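Pantothenate synthetase (Francisella tularensis subsp. tularensis, PDB 3N8H) probably catalyses the ATP-dependent condensation of pantoate with beta-alanine to give pantothenate, by way of a pantoyl-adenylate intermediate. Local coordinates at residues F28-G33 with N145-G150; S56-P61 with F93-K98; E151-Q156 with R251-F256. All blocks are in the same frame, centred on the assembly; numbering follows the deposited sequence.

Contact 1 (F28-G33 with N145-G150); sequences FVPTMG and NNLYLG. With AMP (adenosine monophosphate), chain D; PRO (proline), chain C.
The phenol ring of Tyr148 turns an edge to the backbone of Phe28, whose carbonyl O lies near the ring plane, 3.8 Å from Tyr148 CD2. The second flat group, the Phe28 ring, has Pro30 N above one face, displaced toward the rim, while Leu147 CD1 comes in obliquely and reaches Phe28 CD1 at 3.7 Å. Phe28 and Leu147 both carry CG anti to the backbone N (chi1 175° and 180°), which lays their side chains alongside each other on one face of the sheet. The same Leu147 methyl, CD1, also presses on Pro30 CD at 3.5 Å, the proline ring and the leucine branch crossing at about a right angle. On the other face Val29 CG2 packs against Tyr148 CB, and the far end of the tyrosine is held by Glu49 and Asn50.

Between these layers runs a parallel ladder: Phe28 N donates to Asn146 O at 2.8 Å, and Tyr148 N to Phe28 O at 3.2 Å. The strands, 40° apart in direction, spread beyond this pair. There a water donates to both Pro30 O and Tyr148 O, the latter at 2.6 Å, and also bonds to AMP O3'. The nucleotide thus sits over the carboxyl ends of neighbouring parallel strands, as in other HUP-clan proteins. Met32, deposited as selenomethionine, offers its backbone N to AMP O1P at 3.1 Å. Gly150 N donates to AMP O3' at 2.9 Å. Main-chain N-H groups of Met32, in the loop that follows its strand, and of Gly150 therefore grip the phosphate and the ribose, so this part of nucleotide recognition rests on backbone position rather than on a charged side chain.

Contact 2 (S56-P61 with F93-K98); sequences SIFVNP and FNPSEK
Phe58 and Pro95 cross at about a right angle, with Phe58 CB near Pro95 CD and the ring running on past the proline, its CD2 3.4 Å from Pro95 O. Having CG anti to the backbone N (chi1 180°) brings the end of the phenyl group up to the 93-98 segment, where an edge of the ring meets Glu97 N. Pro95 has a second aromatic neighbour in its own segment, since its CG stands over one face of the Phe93 ring, shifted toward the rim.

The strands carrying Ser56 and Phe93 are parallel neighbours joined by a beta-alpha-beta crossover through helices 67-72 and 77-86, and the contact follows them out of the sheet. Ile57 N donates to Phe93 O at 3.0 Å. One step on, a side chain takes over from the ladder: Asn94 ND2 donates to Ile57 O at 2.9 Å. Ile57 O lies in the amide plane of Asn94, but ND2 stands above the carbonyl plane of Ile57, 37° out of it. Farther along, Pro61 crosses the Glu97 side chain at a slant, its CG 3.5 Å from Glu97 CD, next to Tyr70. Ser96 is the N-cap of helix 97-100: its OG caps a backbone N in the first turn, and its own N donates to Asp99 OD1.

Contact 3 (E151-Q156 with R251-F256); sequences EKDYQQ and RLIDNF. With PRO (proline), chain C; AMP (adenosine monophosphate), chain D.
Within 251-256, Ile253 is the first residue to meet the 151-156 turn, extending CD1 to within 3.6 Å of Asp153 OD1 and close to Lys152 O. Its CG1 is set between the backbone N and the carbonyl carbon (chi1 85°), and from there the extended branch reaches Asp153. The carbonyl of Ile253 faces the aliphatic part of Lys152, with CD of the lysine 4.0 Å from Ile253 O. A water that donates to Ile253 O at 2.8 Å also takes a weak bond from Lys152 NZ. Asp254 turns its CB the other way, and its carboxylate is held by Arg180 and Tyr206.

Asn255 then points at the turn. Its ND2 donates to Glu151 O at 3.1 Å, nearly straight (160°), with Glu151 O in the Asn255 amide plane but ND2 tilted out of the carbonyl plane of Glu151. The same ND2 packs 3.7 Å from Tyr154 CB; the amide and the tyrosine ring stand 66° apart. Arg240 binds both Asn255 OD1 and the Glu151 carboxylate, while a water donates to Asn255 O at 2.7 Å and to Glu151 OE1.

The antiparallel sheet of the C-terminal domain is thereby joined to the loop and first turn of helix 154-166 that line the nucleotide pocket. Lys152 NZ, bonded to Leu187 O and Ser188 OG, lies 3.1 Å from AMP N7. Asp153 OD2 lies doubtfully close to AMP O2', and Asp153 OD1 touches the bound proline. Asn255 and Ile253 are thus second-shell residues, holding by a side-chain amide hydrogen bond and an apolar branch the turn whose lysine and aspartate meet the ligands.

Contact 1 is the buried one, in the parallel sheet; contacts 2 and 3 are partly buried. Contacts 1 and 2 share that sheet, where strands 26-31 and 52-57 are neighbours: Val29 O lies 3.2 Å from Ser56 N. Contact 3 adjoins contact 1 in sequence, strand 146-150 leading into helix 154-166, but joins the start of that helix to the antiparallel sheet. Contacts 1 and 3 both touch AMP and the bound proline, the first binding AMP through backbone N-H groups, the other approaching it with polar side chains. Contact 2, its centre about 22 Å from that of contact 3, relies mostly on proline and aromatic packing.

Contact 1 (F28-G33 with N145-G150)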
loop_
_atom_site.group_PDB
_atom_site.type_symbol
_atom_site.label_atom_id
_atom_site.label_comp_id
_atom_site.label_asym_id
_atom_site.label_seq_id
_atom_site.Cartn_x
_atom_site.Cartn_y
_atom_site.Cartn_z
ATOM N N PHE A 28 9.387 12.030 13.313
ATOM C CA PHE A 28 9.189 12.414 11.922
ATOM C C PHE A 28 8.013 13.371 11.767
ATOM O O PHE A 28 6.915 13.100 12.249
ATOM C CB PHE A 28 8.975 11.168 11.058
ATOM C CG PHE A 28 8.632 11.474 9.607
ATOM C CD1 PHE A 28 7.663 10.734 8.938
ATOM C CD2 PHE A 28 9.268 12.502 8.927
ATOM C CE1 PHE A 28 7.341 11.011 7.605
ATOM C CE2 PHE A 28 8.960 12.787 7.585
ATOM C CZ PHE A 28 8.007 12.041 6.927
ATOM N N VAL A 29 8.235 14.494 11.100
ATOM C CA VAL A 29 7.136 15.421 10.839
ATOM C C VAL A 29 6.974 15.650 9.326
ATOM O O VAL A 29 7.702 16.424 8.751
ATOM C CB VAL A 29 7.344 16.789 11.542
ATOM C CG1 VAL A 29 6.133 17.715 11.285
ATOM C CG2 VAL A 29 7.537 16.642 13.073
ATOM N N PRO A 30 6.021 14.958 8.676
ATOM C CA PRO A 30 5.849 15.189 7.228
ATOM C C PRO A 30 5.097 16.495 6.986
ATOM O O PRO A 30 4.184 16.832 7.747
ATOM C CB PRO A 30 4.993 13.985 6.769
ATOM C CG PRO A 30 4.186 13.606 8.019
ATOM C CD PRO A 30 5.117 13.920 9.202
ATOM N N THR A 31 5.462 17.232 5.944
ATOM C CA THR A 31 4.748 18.483 5.622
ATOM C C THR A 31 4.818 18.672 4.117
ATOM O O THR A 31 5.509 17.927 3.430
ATOM C CB THR A 31 5.395 19.735 6.325
ATOM O OG1 THR A 31 6.470 20.259 5.535
ATOM C CG2 THR A 31 5.954 19.391 7.715
HETATM N N MSE A 32 4.123 19.678 3.610
HETATM C CA MSE A 32 4.225 20.053 2.198
HETATM C C MSE A 32 4.856 21.456 2.097
HETATM O O MSE A 32 4.616 22.191 1.149
HETATM C CB MSE A 32 2.859 19.996 1.505
HETATM C CG MSE A 32 2.075 18.683 1.767
HETATM SE SE MSE A 32 0.833 18.226 0.317
HETATM C CE MSE A 32 -0.357 19.773 0.478
ATOM N N GLY A 33 5.669 21.825 3.081
ATOM C CA GLY A 33 6.443 23.057 2.987
ATOM C C GLY A 33 5.624 24.288 3.353
ATOM O O GLY A 33 4.509 24.154 3.865
ATOM N N ASN A 145 10.408 6.269 14.808
ATOM C CA ASN A 145 9.786 5.752 16.014
ATOM C C ASN A 145 8.476 6.472 16.305
ATOM O O ASN A 145 7.500 5.850 16.769
ATOM C CB ASN A 145 10.727 5.931 17.202
ATOM C CG ASN A 145 12.013 5.163 17.043
ATOM O OD1 ASN A 145 13.091 5.748 16.862
ATOM N ND2 ASN A 145 11.916 3.841 17.111
ATOM N N ASN A 146 8.469 7.786 16.038
ATOM C CA ASN A 146 7.327 8.642 16.347
ATOM C C ASN A 146 6.893 9.533 15.190
ATOM O O ASN A 146 7.711 10.220 14.576
ATOM C CB ASN A 146 7.613 9.520 17.563
ATOM C CG ASN A 146 7.835 8.702 18.829
ATOM O OD1 ASN A 146 6.969 7.945 19.259
ATOM N ND2 ASN A 146 9.000 8.849 19.418
ATOM N N LEU A 147 5.592 9.525 14.919
ATOM C CA LEU A 147 5.019 10.338 13.842
ATOM C C LEU A 147 4.119 11.425 14.434
ATOM O O LEU A 147 3.237 11.123 15.225
ATOM C CB LEU A 147 4.178 9.466 12.891
ATOM C CG LEU A 147 3.505 10.186 11.708
ATOM C CD1 LEU A 147 4.540 10.879 10.839
ATOM C CD2 LEU A 147 2.608 9.215 10.855
ATOM N N TYR A 148 4.324 12.673 14.018
ATOM C CA TYR A 148 3.562 13.817 14.559
ATOM C C TYR A 148 2.604 14.378 13.502
ATOM O O TYR A 148 3.023 14.709 12.390
ATOM C CB TYR A 148 4.530 14.900 15.123
ATOM C CG TYR A 148 5.350 14.302 16.249
ATOM C CD1 TYR A 148 4.953 14.431 17.565
ATOM C CD2 TYR A 148 6.440 13.511 15.975
ATOM C CE1 TYR A 148 5.653 13.814 18.599
ATOM C CE2 TYR A 148 7.148 12.900 16.989
ATOM C CZ TYR A 148 6.754 13.044 18.294
ATOM O OH TYR A 148 7.495 12.420 19.289
ATOM N N LEU A 149 1.316 14.428 13.864
ATOM C CA LEU A 149 0.237 14.831 12.974
ATOM C C LEU A 149 -0.640 15.861 13.680
ATOM O O LEU A 149 -0.816 15.798 14.903
ATOM C CB LEU A 149 -0.633 13.620 12.580
ATOM C CG LEU A 149 -0.027 12.424 11.828
ATOM C CD1 LEU A 149 -1.084 11.351 11.609
ATOM C CD2 LEU A 149 0.570 12.870 10.488
ATOM N N GLY A 150 -1.197 16.802 12.913
ATOM C CA GLY A 150 -2.082 17.803 13.473
ATOM C C GLY A 150 -3.530 17.303 13.503
ATOM O O GLY A 150 -4.024 16.679 12.559
HETATM P P AMP D . 0.330 20.192 5.544
HETATM O O1P AMP D . 1.738 20.744 5.340
HETATM O O2P AMP D . -0.782 21.195 5.571
HETATM O O3P AMP D . 0.033 19.019 4.681
HETATM O "O5'" AMP D . 0.355 19.739 7.101
HETATM C "C5'" AMP D . 1.432 18.992 7.668
HETATM C "C4'" AMP D . 1.093 18.578 9.078
HETATM O "O4'" AMP D . 0.891 19.780 9.888
HETATM C "C3'" AMP D . -0.193 17.741 9.199
HETATM O "O3'" AMP D . -0.054 16.792 10.271
HETATM C "C2'" AMP D . -1.225 18.796 9.577
HETATM O "O2'" AMP D . -2.398 18.319 10.217
HETATM C "C1'" AMP D . -0.399 19.712 10.478
HETATM N N9 AMP D . -0.998 21.044 10.624
HETATM C C8 AMP D . -1.403 21.847 9.613
HETATM N N7 AMP D . -1.948 22.994 10.106
HETATM C C5 AMP D . -1.919 22.910 11.461
HETATM C C6 AMP D . -2.336 23.778 12.582
HETATM N N6 AMP D . -2.918 24.960 12.323
HETATM N N1 AMP D . -2.132 23.359 13.844
HETATM C C2 AMP D . -1.569 22.148 14.074
HETATM N N3 AMP D . -1.155 21.305 13.104
HETATM C C4 AMP D . -1.296 21.626 11.792
HETATM N N PRO C . -2.827 19.313 3.721
HETATM C CA PRO C . -2.871 18.264 2.705
HETATM C C PRO C . -3.455 18.811 1.402
HETATM O O PRO C . -3.954 19.943 1.389
HETATM C CB PRO C . -3.812 17.231 3.325
HETATM C CG PRO C . -3.606 17.390 4.796
HETATM C CD PRO C . -3.345 18.858 5.022
HETATM O O HOH W 1 2.540 15.811 10.051
#

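Contact 2 (S56-P61 with F93-K98)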
loop_
_atom_site.group_PDB
_atom_site.type_symbol
_atom_site.label_atom_id
_atom_site.label_comp_id
_atom_site.label_asym_id
_atom_site.label_seq_id
_atom_site.Cartn_x
_atom_site.Cartn_y
_atom_site.Cartn_z
ATOM N N SER A 56 9.959 16.263 6.558
ATOM C CA SER A 56 9.914 16.184 5.101
ATOM C C SER A 56 9.158 17.405 4.558
ATOM O O SER A 56 8.303 17.977 5.236
ATOM C CB SER A 56 9.311 14.859 4.581
ATOM O OG SER A 56 7.952 14.631 4.996
ATOM N N ILE A 57 9.532 17.818 3.360
ATOM C CA ILE A 57 8.793 18.803 2.598
ATOM C C ILE A 57 8.668 18.234 1.202
ATOM O O ILE A 57 9.669 18.007 0.495
ATOM C CB ILE A 57 9.511 20.156 2.541
ATOM C CG1 ILE A 57 9.500 20.820 3.924
ATOM C CG2 ILE A 57 8.878 21.080 1.478
ATOM C CD1 ILE A 57 10.300 22.126 3.963
ATOM N N PHE A 58 7.423 17.960 0.831
ATOM C CA PHE A 58 7.123 17.350 -0.448
ATOM C C PHE A 58 5.675 17.666 -0.768
ATOM O O PHE A 58 4.757 17.180 -0.087
ATOM C CB PHE A 58 7.364 15.826 -0.437
ATOM C CG PHE A 58 7.048 15.145 -1.772
ATOM C CD1 PHE A 58 6.018 14.197 -1.869
ATOM C CD2 PHE A 58 7.769 15.470 -2.925
ATOM C CE1 PHE A 58 5.714 13.577 -3.094
ATOM C CE2 PHE A 58 7.476 14.863 -4.151
ATOM C CZ PHE A 58 6.450 13.905 -4.237
ATOM N N VAL A 59 5.486 18.516 -1.781
ATOM C CA VAL A 59 4.166 18.812 -2.284
ATOM C C VAL A 59 3.727 17.666 -3.191
ATOM O O VAL A 59 4.074 17.597 -4.379
ATOM C CB VAL A 59 4.110 20.143 -3.070
ATOM C CG1 VAL A 59 2.663 20.477 -3.361
ATOM C CG2 VAL A 59 4.762 21.311 -2.274
ATOM N N ASN A 60 2.955 16.764 -2.614
ATOM C CA ASN A 60 2.547 15.544 -3.292
ATOM C C ASN A 60 1.448 15.755 -4.335
ATOM O O ASN A 60 0.295 15.993 -3.971
ATOM C CB ASN A 60 2.104 14.507 -2.250
ATOM C CG ASN A 60 1.604 13.242 -2.880
ATOM O OD1 ASN A 60 2.178 12.766 -3.853
ATOM N ND2 ASN A 60 0.523 12.690 -2.337
ATOM N N PRO A 61 1.791 15.628 -5.633
ATOM C CA PRO A 61 0.816 15.907 -6.694
ATOM C C PRO A 61 -0.378 14.957 -6.675
ATOM O O PRO A 61 -1.459 15.335 -7.113
ATOM C CB PRO A 61 1.591 15.658 -7.995
ATOM C CG PRO A 61 3.009 15.452 -7.611
ATOM C CD PRO A 61 3.091 15.169 -6.161
ATOM N N PHE A 93 14.250 16.319 4.686
ATOM C CA PHE A 93 14.104 15.435 3.544
ATOM C C PHE A 93 13.177 16.092 2.542
ATOM O O PHE A 93 11.967 16.199 2.770
ATOM C CB PHE A 93 13.523 14.094 3.967
ATOM C CG PHE A 93 13.316 13.148 2.832
ATOM C CD1 PHE A 93 14.294 12.977 1.871
ATOM C CD2 PHE A 93 12.138 12.421 2.724
ATOM C CE1 PHE A 93 14.103 12.087 0.821
ATOM C CE2 PHE A 93 11.949 11.534 1.686
ATOM C CZ PHE A 93 12.924 11.368 0.731
ATOM N N ASN A 94 13.753 16.503 1.423
ATOM C CA ASN A 94 13.069 17.315 0.438
ATOM C C ASN A 94 13.235 16.663 -0.934
ATOM O O ASN A 94 14.073 17.103 -1.740
ATOM C CB ASN A 94 13.709 18.705 0.453
ATOM C CG ASN A 94 13.126 19.628 -0.574
ATOM O OD1 ASN A 94 13.850 20.417 -1.193
ATOM N ND2 ASN A 94 11.813 19.541 -0.770
ATOM N N PRO A 95 12.466 15.585 -1.192
ATOM C CA PRO A 95 12.669 14.799 -2.408
ATOM C C PRO A 95 11.898 15.376 -3.577
ATOM O O PRO A 95 11.033 16.227 -3.396
ATOM C CB PRO A 95 12.112 13.415 -2.040
ATOM C CG PRO A 95 11.049 13.711 -1.033
ATOM C CD PRO A 95 11.397 15.022 -0.344
ATOM N N SER A 96 12.237 14.903 -4.770
ATOM C CA SER A 96 11.573 15.297 -6.001
ATOM C C SER A 96 10.479 14.276 -6.321
ATOM O O SER A 96 10.446 13.176 -5.759
ATOM C CB SER A 96 12.585 15.322 -7.153
ATOM O OG SER A 96 12.913 13.997 -7.572
ATOM N N GLU A 97 9.588 14.643 -7.229
ATOM C CA GLU A 97 8.544 13.739 -7.687
ATOM C C GLU A 97 9.136 12.416 -8.141
ATOM O O GLU A 97 8.599 11.352 -7.841
ATOM C CB GLU A 97 7.814 14.355 -8.873
ATOM C CG GLU A 97 6.408 14.793 -8.596
ATOM C CD GLU A 97 5.645 15.019 -9.884
ATOM O OE1 GLU A 97 5.542 16.182 -10.320
ATOM O OE2 GLU A 97 5.158 14.027 -10.459
ATOM N N LYS A 98 10.234 12.491 -8.889
ATOM C CA LYS A 98 10.859 11.301 -9.445
ATOM C C LYS A 98 11.400 10.401 -8.342
ATOM O O LYS A 98 11.324 9.181 -8.439
ATOM C CB LYS A 98 11.993 11.685 -10.394
ATOM C CG LYS A 98 11.557 12.291 -11.715
ATOM C CD LYS A 98 12.752 12.921 -12.452
ATOM C CE LYS A 98 13.867 11.904 -12.703
ATOM N NZ LYS A 98 14.555 11.438 -11.460
#

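Contact 3 (E151-Q156 with R251-F256)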
loop_
_atom_site.group_PDB
_atom_site.type_symbol
_atom_site.label_atom_id
_atom_site.label_comp_id
_atom_site.label_asym_id
_atom_site.label_seq_id
_atom_site.Cartn_x
_atom_site.Cartn_y
_atom_site.Cartn_z
ATOM N N GLU A 151 -4.212 17.573 14.607
ATOM C CA GLU A 151 -5.627 17.245 14.741
ATOM C C GLU A 151 -6.514 17.931 13.676
ATOM O O GLU A 151 -7.604 17.443 13.322
ATOM C CB GLU A 151 -6.082 17.645 16.142
ATOM C CG GLU A 151 -7.545 17.431 16.413
ATOM C CD GLU A 151 -7.943 18.008 17.744
ATOM O OE1 GLU A 151 -8.506 19.124 17.763
ATOM O OE2 GLU A 151 -7.671 17.350 18.769
ATOM N N LYS A 152 -6.053 19.060 13.159
ATOM C CA LYS A 152 -6.857 19.804 12.186
ATOM C C LYS A 152 -7.289 18.950 11.000
ATOM O O LYS A 152 -8.390 19.108 10.475
ATOM C CB LYS A 152 -6.088 21.012 11.664
ATOM C CG LYS A 152 -6.987 21.991 10.918
ATOM C CD LYS A 152 -6.190 23.093 10.275
ATOM C CE LYS A 152 -5.764 22.688 8.904
ATOM N NZ LYS A 152 -4.580 23.483 8.498
ATOM N N ASP A 153 -6.392 18.078 10.546
ATOM C CA ASP A 153 -6.714 17.166 9.465
ATOM C C ASP A 153 -7.168 15.847 10.099
ATOM O O ASP A 153 -6.442 14.835 10.125
ATOM C CB ASP A 153 -5.497 17.005 8.576
ATOM C CG ASP A 153 -5.049 18.331 7.980
ATOM O OD1 ASP A 153 -5.710 18.780 7.017
ATOM O OD2 ASP A 153 -4.054 18.916 8.477
ATOM N N TYR A 154 -8.376 15.891 10.651
ATOM C CA TYR A 154 -8.879 14.812 11.515
ATOM C C TYR A 154 -9.005 13.453 10.834
ATOM O O TYR A 154 -8.617 12.394 11.392
ATOM C CB TYR A 154 -10.248 15.187 12.082
ATOM C CG TYR A 154 -10.597 14.405 13.319
ATOM C CD1 TYR A 154 -10.097 14.786 14.561
ATOM C CD2 TYR A 154 -11.423 13.282 13.247
ATOM C CE1 TYR A 154 -10.416 14.077 15.709
ATOM C CE2 TYR A 154 -11.749 12.556 14.397
ATOM C CZ TYR A 154 -11.240 12.964 15.624
ATOM O OH TYR A 154 -11.546 12.266 16.772
ATOM N N GLN A 155 -9.606 13.471 9.653
ATOM C CA GLN A 155 -9.787 12.231 8.892
ATOM C C GLN A 155 -8.430 11.641 8.470
ATOM O O GLN A 155 -8.196 10.426 8.566
ATOM C CB GLN A 155 -10.651 12.503 7.686
ATOM C CG GLN A 155 -12.118 12.683 8.036
ATOM C CD GLN A 155 -12.908 13.207 6.842
ATOM O OE1 GLN A 155 -12.849 14.402 6.508
ATOM N NE2 GLN A 155 -13.624 12.306 6.174
ATOM N N GLN A 156 -7.542 12.526 8.020
ATOM C CA GLN A 156 -6.145 12.173 7.758
ATOM C C GLN A 156 -5.528 11.394 8.934
ATOM O O GLN A 156 -4.908 10.350 8.734
ATOM C CB GLN A 156 -5.320 13.446 7.517
ATOM C CG GLN A 156 -3.842 13.153 7.318
ATOM C CD GLN A 156 -3.125 14.264 6.628
ATOM O OE1 GLN A 156 -3.159 14.373 5.399
ATOM N NE2 GLN A 156 -2.478 15.115 7.410
ATOM N N ARG A 251 -9.167 27.192 -0.402
ATOM C CA ARG A 251 -10.035 26.267 0.309
ATOM C C ARG A 251 -9.434 25.955 1.681
ATOM O O ARG A 251 -8.334 25.415 1.761
ATOM C CB ARG A 251 -10.244 24.978 -0.487
ATOM C CG ARG A 251 -11.338 24.058 0.056
ATOM C CD ARG A 251 -11.344 22.703 -0.697
ATOM N NE ARG A 251 -12.345 21.825 -0.117
ATOM C CZ ARG A 251 -12.117 21.010 0.914
ATOM N NH1 ARG A 251 -10.911 20.934 1.433
ATOM N NH2 ARG A 251 -13.094 20.260 1.408
ATOM N N LEU A 252 -10.154 26.315 2.741
ATOM C CA LEU A 252 -9.722 26.052 4.125
ATOM C C LEU A 252 -10.663 25.094 4.861
ATOM O O LEU A 252 -11.859 25.061 4.567
ATOM C CB LEU A 252 -9.665 27.357 4.907
ATOM C CG LEU A 252 -8.724 28.420 4.327
ATOM C CD1 LEU A 252 -8.703 29.620 5.254
ATOM C CD2 LEU A 252 -7.310 27.834 4.085
ATOM N N ILE A 253 -10.114 24.325 5.815
ATOM C CA ILE A 253 -10.901 23.378 6.597
ATOM C C ILE A 253 -10.600 23.565 8.066
ATOM O O ILE A 253 -9.574 24.166 8.449
ATOM C CB ILE A 253 -10.638 21.885 6.203
ATOM C CG1 ILE A 253 -9.410 21.288 6.930
ATOM C CG2 ILE A 253 -10.519 21.736 4.692
ATOM C CD1 ILE A 253 -9.100 19.833 6.559
ATOM N N ASP A 254 -11.506 23.048 8.883
ATOM C CA ASP A 254 -11.363 23.085 10.329
ATOM C C ASP A 254 -12.217 21.987 11.002
ATOM O O ASP A 254 -13.192 21.488 10.440
ATOM C CB ASP A 254 -11.757 24.486 10.848
ATOM C CG ASP A 254 -11.214 24.770 12.235
ATOM O OD1 ASP A 254 -10.494 23.895 12.817
ATOM O OD2 ASP A 254 -11.530 25.854 12.763
ATOM N N ASN A 255 -11.836 21.599 12.210
ATOM C CA ASN A 255 -12.733 20.827 13.042
ATOM C C ASN A 255 -12.408 21.159 14.497
ATOM O O ASN A 255 -11.269 21.507 14.822
ATOM C CB ASN A 255 -12.589 19.330 12.751
ATOM C CG ASN A 255 -11.395 18.757 13.399
ATOM O OD1 ASN A 255 -11.442 18.344 14.574
ATOM N ND2 ASN A 255 -10.279 18.792 12.686
ATOM N N PHE A 256 -13.414 21.109 15.354
ATOM C CA PHE A 256 -13.242 21.380 16.787
ATOM C C PHE A 256 -14.394 20.724 17.545
ATOM O O PHE A 256 -15.418 20.385 16.943
ATOM C CB PHE A 256 -13.218 22.905 17.052
ATOM C CG PHE A 256 -14.205 23.692 16.203
ATOM C CD1 PHE A 256 -15.558 23.672 16.494
ATOM C CD2 PHE A 256 -13.773 24.432 15.103
ATOM C CE1 PHE A 256 -16.477 24.396 15.719
ATOM C CE2 PHE A 256 -14.686 25.147 14.310
ATOM C CZ PHE A 256 -16.049 25.121 14.630
HETATM N N PRO C . -2.827 19.313 3.721
HETATM C CA PRO C . -2.871 18.264 2.705
HETATM C C PRO C . -3.455 18.811 1.402
HETATM O O PRO C . -3.954 19.943 1.389
HETATM C CB PRO C . -3.812 17.231 3.325
HETATM C CG PRO C . -3.606 17.390 4.796
HETATM C CD PRO C . -3.345 18.858 5.022
HETATM P P AMP D . 0.330 20.192 5.544
HETATM O O1P AMP D . 1.738 20.744 5.340
HETATM O O2P AMP D . -0.782 21.195 5.571
HETATM O O3P AMP D . 0.033 19.019 4.681
HETATM O "O5'" AMP D . 0.355 19.739 7.101
HETATM C "C5'" AMP D . 1.432 18.992 7.668
HETATM C "C4'" AMP D . 1.093 18.578 9.078
HETATM O "O4'" AMP D . 0.891 19.780 9.888
HETATM C "C3'" AMP D . -0.193 17.741 9.199
HETATM O "O3'" AMP D . -0.054 16.792 10.271
HETATM C "C2'" AMP D . -1.225 18.796 9.577
HETATM O "O2'" AMP D . -2.398 18.319 10.217
HETATM C "C1'" AMP D . -0.399 19.712 10.478
HETATM N N9 AMP D . -0.998 21.044 10.624
HETATM C C8 AMP D . -1.403 21.847 9.613
HETATM N N7 AMP D . -1.948 22.994 10.106
HETATM C C5 AMP D . -1.919 22.910 11.461
HETATM C C6 AMP D . -2.336 23.778 12.582
HETATM N N6 AMP D . -2.918 24.960 12.323
HETATM N N1 AMP D . -2.132 23.359 13.844
HETATM C C2 AMP D . -1.569 22.148 14.074
HETATM N N3 AMP D . -1.155 21.305 13.104
HETATM C C4 AMP D . -1.296 21.626 11.792
HETATM O O HOH W 2 -8.717 20.807 15.289
HETATM O O HOH W 3 -7.201 25.365 7.650
#